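PDB 3VOC: Beta/alpha-amylase from Paenibacillus polymyxa, which hydrolyses alpha-1,4-glucosidic linkages of starch, its family 14 beta-amylase part, the piece described here, releasing maltose from the non-reducing chain ends. Local coordinates for residues Trp175-Gly179 against Pro333-Leu337; Ala193-Met198 against Asp244-Trp248. All coordinates share one frame; numbering follows the deposited sequence.

Interaction 1 (Trp175-Gly179 against Pro333-Leu337); sequences WSYPG and PNYSL
Tyr-177 and Pro-178 meet Asn-334 in a small surface contact between two loops of the barrel, made by van der Waals touch without a hydrogen bond across it. Residues 175-179 lie in the loop between strand 153-156 and helix 188-202; the loop between strand 318-321 and helix 338-352 supplies residues 333-337. The amide of Asn-334 crosses the Tyr-177 side chain at about a right angle, its plane 52° from the ring, with CG 3.7 Å from Tyr-177 CE2. Asn-334 OD1 comes within 3.2 Å of Pro-178 CG, a polar atom against the proline ring. In this (beta/alpha)8 barrel both loops follow the C-terminal ends of parallel strands, the end where TIM-barrel enzymes carry their active sites. A cis peptide precedes Pro-178, and Pro-178 CB lies over the centre of one face of the Tyr-177 ring, 3.9 Å above its plane; Tyr-177 CG stands opposite its own backbone N (chi1 -174°), carrying OH to 3.8 Å from Ser-336 CB. An alanine in place of Asn-334 lacks the amide, which would probably leave a gap between Tyr-177 CE2 and Pro-178 CG. Gln-286 NE2 bridges the loops, hydrogen-bonding to Pro-178 O and Pro-333 O, while Ser-336 OG bonds His-284 ND1.

Interaction 2 (Ala193-Met198 against Asp244-Trp248); sequences AFRTAM and DFLSW
An aromatic cluster of Phe-194, Phe-245 and Trp-248 forms the core of this helix-helix contact, in which segments 193-198 and 244-248 run at 109° with their axes 10.9 Å apart. Trp-248 is a knob in a hole made by Ala-193, Phe-194, Ala-197 and Met-198. Its indole lies under the Phe-194 backbone and CB: that CB stands 3.6 Å from the centroid of the six-membered ring, almost exactly on the ring normal, a CH-pi contact. Ala-197 CB meets the five-membered ring at Trp-248 CD1 (3.5 Å), while Ala-193 CB meets the benzene ring at Trp-248 CZ2 (3.9 Å). The Phe-194 side chain swings away from its backbone N (chi1 180°), which lets the ring lean obliquely on the indole and reach back along the same helix, CE1 lying 3.7 Å from Phe-245 CA. There Phe-245 turns its edge to the Phe-194 face in a T-shaped pair, centroids 5.6 Å apart and planes at 84°. The kinked Met-198 chain brings SD within 3.8 Å of Asp-244 CG. That carboxylate is buried but well satisfied, by a salt bridge to Lys-201 and hydrogen bonds with Tyr-202 and Trp-212. The contact joins helix 188-202 to the long helix 240-268, both in the part of the chain connecting barrel strand 153-156 to strand 275-279, with helix 205-212 packing against Met-198 through Ile-208 and Trp-212.

How the interactions relate
Both halves of interaction 2 fall in sequence between the two halves of interaction 1: after residues 175-179 the chain enters helix 188-202, continues through helix 240-268 and strand 275-279, and only later reaches 333-337. The two contacts do not touch; their centres are 28 Å apart and their nearest atoms about 15 Å. They also differ in setting. Interaction 1 is a surface contact, the Ser-336 side chain about 3 Å from that of His-284, which probably binds substrate, as in related enzymes, and the Tyr-177 side chain about 4 Å from a glycerol that probably comes from the crystallisation liquor. Interaction 2 is buried between helices, with none of the known substrate or metal residues taking part.

Interaction 1 (Trp175-Gly179 against Pro333-Leu337)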
loop_
_atom_site.group_PDB
_atom_site.type_symbol
_atom_site.label_atom_id
_atom_site.label_comp_id
_atom_site.label_asym_id
_atom_site.label_seq_id
_atom_site.Cartn_x
_atom_site.Cartn_y
_atom_site.Cartn_z
ATOM N N TRP A 175 6.013 8.051 16.680
ATOM C CA TRP A 175 5.742 8.972 15.574
ATOM C C TRP A 175 4.468 9.772 15.836
ATOM O O TRP A 175 3.493 9.231 16.330
ATOM C CB TRP A 175 5.598 8.204 14.257
ATOM C CG TRP A 175 5.192 9.064 13.110
ATOM C CD1 TRP A 175 6.022 9.776 12.295
ATOM C CD2 TRP A 175 3.852 9.337 12.668
ATOM N NE1 TRP A 175 5.277 10.479 11.364
ATOM C CE2 TRP A 175 3.946 10.223 11.570
ATOM C CE3 TRP A 175 2.581 8.928 13.100
ATOM C CZ2 TRP A 175 2.815 10.699 10.882
ATOM C CZ3 TRP A 175 1.451 9.403 12.414
ATOM C CH2 TRP A 175 1.579 10.280 11.319
ATOM N N SER A 176 4.491 11.058 15.492
ATOM C CA SER A 176 3.259 11.839 15.335
ATOM C C SER A 176 3.400 12.763 14.134
ATOM O O SER A 176 4.501 13.200 13.786
ATOM C CB SER A 176 2.926 12.636 16.611
ATOM O OG SER A 176 3.974 13.528 16.910
ATOM N N TYR A 177 2.284 13.040 13.473
ATOM C CA TYR A 177 2.291 13.900 12.299
ATOM C C TYR A 177 2.804 15.284 12.741
ATOM O O TYR A 177 2.474 15.721 13.844
ATOM C CB TYR A 177 0.869 13.980 11.752
ATOM C CG TYR A 177 0.727 14.732 10.450
ATOM C CD1 TYR A 177 1.066 14.126 9.232
ATOM C CD2 TYR A 177 0.228 16.043 10.431
ATOM C CE1 TYR A 177 0.931 14.810 8.033
ATOM C CE2 TYR A 177 0.072 16.743 9.224
ATOM C CZ TYR A 177 0.429 16.110 8.031
ATOM O OH TYR A 177 0.303 16.769 6.837
ATOM N N PRO A 178 3.632 15.960 11.917
ATOM C CA PRO A 178 4.129 15.608 10.581
ATOM C C PRO A 178 5.555 15.032 10.580
ATOM O O PRO A 178 6.347 15.376 9.711
ATOM C CB PRO A 178 4.139 16.966 9.880
ATOM C CG PRO A 178 4.608 17.931 11.012
ATOM C CD PRO A 178 4.097 17.307 12.321
ATOM N N GLY A 179 5.874 14.176 11.547
ATOM C CA GLY A 179 7.207 13.560 11.629
ATOM C C GLY A 179 7.529 12.838 10.328
ATOM O O GLY A 179 6.652 12.217 9.710
ATOM N N PRO A 333 4.586 23.853 9.698
ATOM C CA PRO A 333 5.626 22.833 9.780
ATOM C C PRO A 333 5.324 21.520 9.029
ATOM O O PRO A 333 6.145 20.614 9.073
ATOM C CB PRO A 333 5.703 22.561 11.281
ATOM C CG PRO A 333 4.270 22.691 11.742
ATOM C CD PRO A 333 3.620 23.735 10.811
ATOM N N ASN A 334 4.170 21.407 8.371
ATOM C CA ASN A 334 3.772 20.128 7.749
ATOM C C ASN A 334 4.432 19.866 6.404
ATOM O O ASN A 334 4.642 18.694 6.007
ATOM C CB ASN A 334 2.247 20.048 7.612
ATOM C CG ASN A 334 1.548 20.094 8.959
ATOM O OD1 ASN A 334 2.151 19.790 9.994
ATOM N ND2 ASN A 334 0.279 20.466 8.958
ATOM N N TYR A 335 4.750 20.966 5.717
ATOM C CA TYR A 335 5.356 20.952 4.397
ATOM C C TYR A 335 4.657 19.939 3.498
ATOM O O TYR A 335 5.290 19.057 2.914
ATOM C CB TYR A 335 6.859 20.688 4.506
ATOM C CG TYR A 335 7.620 21.830 5.141
ATOM C CD1 TYR A 335 7.871 23.010 4.428
ATOM C CD2 TYR A 335 8.070 21.743 6.459
ATOM C CE1 TYR A 335 8.567 24.073 5.009
ATOM C CE2 TYR A 335 8.777 22.799 7.052
ATOM C CZ TYR A 335 9.027 23.950 6.317
ATOM O OH TYR A 335 9.710 24.996 6.894
ATOM N N SER A 336 3.338 20.091 3.396
ATOM C CA SER A 336 2.476 19.074 2.794
ATOM C C SER A 336 1.959 19.529 1.431
ATOM O O SER A 336 1.265 20.535 1.332
ATOM C CB SER A 336 1.298 18.776 3.730
ATOM O OG SER A 336 0.372 17.904 3.113
ATOM N N LEU A 337 2.277 18.766 0.388
ATOM C CA LEU A 337 1.862 19.107 -0.967
ATOM C C LEU A 337 1.218 17.901 -1.675
ATOM O O LEU A 337 1.710 17.460 -2.710
ATOM C CB LEU A 337 3.061 19.641 -1.767
ATOM C CG LEU A 337 3.658 20.970 -1.293
ATOM C CD1 LEU A 337 5.048 21.191 -1.908
ATOM C CD2 LEU A 337 2.705 22.146 -1.611
#

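Interaction 2 (Ala193-Met198 against Asp244-Trp248)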
loop_
_atom_site.group_PDB
_atom_site.type_symbol
_atom_site.label_atom_id
_atom_site.label_comp_id
_atom_site.label_asym_id
_atom_site.label_seq_id
_atom_site.Cartn_x
_atom_site.Cartn_y
_atom_site.Cartn_z
ATOM N N ALA A 193 21.901 -7.530 4.324
ATOM C CA ALA A 193 21.455 -7.482 2.939
ATOM C C ALA A 193 22.047 -6.267 2.227
ATOM O O ALA A 193 22.441 -6.361 1.071
ATOM C CB ALA A 193 19.933 -7.470 2.856
ATOM N N PHE A 194 22.121 -5.130 2.923
ATOM C CA PHE A 194 22.756 -3.935 2.348
ATOM C C PHE A 194 24.257 -4.157 2.139
ATOM O O PHE A 194 24.791 -3.795 1.091
ATOM C CB PHE A 194 22.492 -2.692 3.228
ATOM C CG PHE A 194 23.119 -1.392 2.705
ATOM C CD1 PHE A 194 22.931 -0.975 1.382
ATOM C CD2 PHE A 194 23.867 -0.574 3.563
ATOM C CE1 PHE A 194 23.483 0.223 0.920
ATOM C CE2 PHE A 194 24.428 0.647 3.110
ATOM C CZ PHE A 194 24.235 1.041 1.789
ATOM N N ARG A 195 24.936 -4.748 3.128
ATOM C CA ARG A 195 26.364 -5.051 2.981
ATOM C C ARG A 195 26.591 -5.964 1.768
ATOM O O ARG A 195 27.445 -5.690 0.910
ATOM C CB ARG A 195 26.916 -5.717 4.258
ATOM C CG ARG A 195 27.021 -4.784 5.433
ATOM C CD ARG A 195 27.191 -5.521 6.760
ATOM N NE ARG A 195 27.014 -4.556 7.844
ATOM C CZ ARG A 195 26.482 -4.813 9.033
ATOM N NH1 ARG A 195 26.053 -6.039 9.333
ATOM N NH2 ARG A 195 26.374 -3.823 9.922
ATOM N N THR A 196 25.821 -7.046 1.700
ATOM C CA THR A 196 25.922 -8.007 0.602
ATOM C C THR A 196 25.636 -7.329 -0.742
ATOM O O THR A 196 26.363 -7.542 -1.727
ATOM C CB THR A 196 24.995 -9.221 0.831
ATOM O OG1 THR A 196 25.281 -9.790 2.104
ATOM C CG2 THR A 196 25.208 -10.294 -0.228
ATOM N N ALA A 197 24.598 -6.500 -0.782
ATOM C CA ALA A 197 24.275 -5.759 -2.003
ATOM C C ALA A 197 25.447 -4.871 -2.455
ATOM O O ALA A 197 25.728 -4.766 -3.664
ATOM C CB ALA A 197 23.015 -4.919 -1.806
ATOM N N MET A 198 26.143 -4.238 -1.513
ATOM C CA MET A 198 27.266 -3.378 -1.906
ATOM C C MET A 198 28.513 -4.166 -2.307
ATOM O O MET A 198 29.247 -3.772 -3.226
ATOM C CB MET A 198 27.589 -2.363 -0.812
ATOM C CG MET A 198 26.442 -1.365 -0.558
ATOM S SD MET A 198 25.960 -0.418 -2.019
ATOM C CE MET A 198 24.481 -1.325 -2.552
ATOM N N ASP A 244 23.539 5.217 -2.915
ATOM C CA ASP A 244 23.575 3.760 -2.855
ATOM C C ASP A 244 22.608 3.207 -1.806
ATOM O O ASP A 244 21.921 2.217 -2.056
ATOM C CB ASP A 244 24.999 3.241 -2.584
ATOM C CG ASP A 244 25.754 2.919 -3.859
ATOM O OD1 ASP A 244 25.131 2.433 -4.826
ATOM O OD2 ASP A 244 26.985 3.122 -3.899
ATOM N N PHE A 245 22.576 3.822 -0.621
ATOM C CA PHE A 245 21.664 3.347 0.415
ATOM C C PHE A 245 20.194 3.483 -0.031
ATOM O O PHE A 245 19.419 2.526 0.069
ATOM C CB PHE A 245 21.856 4.054 1.769
ATOM C CG PHE A 245 20.739 3.760 2.734
ATOM C CD1 PHE A 245 20.610 2.484 3.287
ATOM C CD2 PHE A 245 19.784 4.725 3.038
ATOM C CE1 PHE A 245 19.563 2.173 4.138
ATOM C CE2 PHE A 245 18.731 4.424 3.898
ATOM C CZ PHE A 245 18.628 3.130 4.453
ATOM N N LEU A 246 19.820 4.670 -0.508
ATOM C CA LEU A 246 18.428 4.928 -0.876
ATOM C C LEU A 246 17.994 4.099 -2.061
ATOM O O LEU A 246 16.859 3.637 -2.095
ATOM C CB LEU A 246 18.204 6.413 -1.185
ATOM C CG LEU A 246 18.097 7.354 0.007
ATOM C CD1 LEU A 246 17.897 8.776 -0.486
ATOM C CD2 LEU A 246 16.952 6.937 0.936
ATOM N N SER A 247 18.885 3.929 -3.045
ATOM C CA SER A 247 18.577 3.069 -4.195
ATOM C C SER A 247 18.351 1.623 -3.759
ATOM O O SER A 247 17.393 0.967 -4.210
ATOM C CB SER A 247 19.683 3.146 -5.254
ATOM O OG SER A 247 19.348 2.351 -6.373
ATOM N N TRP A 248 19.228 1.123 -2.885
ATOM C CA TRP A 248 19.079 -0.238 -2.368
ATOM C C TRP A 248 17.784 -0.382 -1.546
ATOM O O TRP A 248 17.048 -1.360 -1.672
ATOM C CB TRP A 248 20.289 -0.654 -1.505
ATOM C CG TRP A 248 19.970 -1.899 -0.700
ATOM C CD1 TRP A 248 19.998 -3.199 -1.148
ATOM C CD2 TRP A 248 19.527 -1.951 0.664
ATOM N NE1 TRP A 248 19.614 -4.054 -0.137
ATOM C CE2 TRP A 248 19.326 -3.315 0.986
ATOM C CE3 TRP A 248 19.287 -0.974 1.651
ATOM C CZ2 TRP A 248 18.887 -3.732 2.247
ATOM C CZ3 TRP A 248 18.849 -1.387 2.903
ATOM C CH2 TRP A 248 18.670 -2.763 3.196
#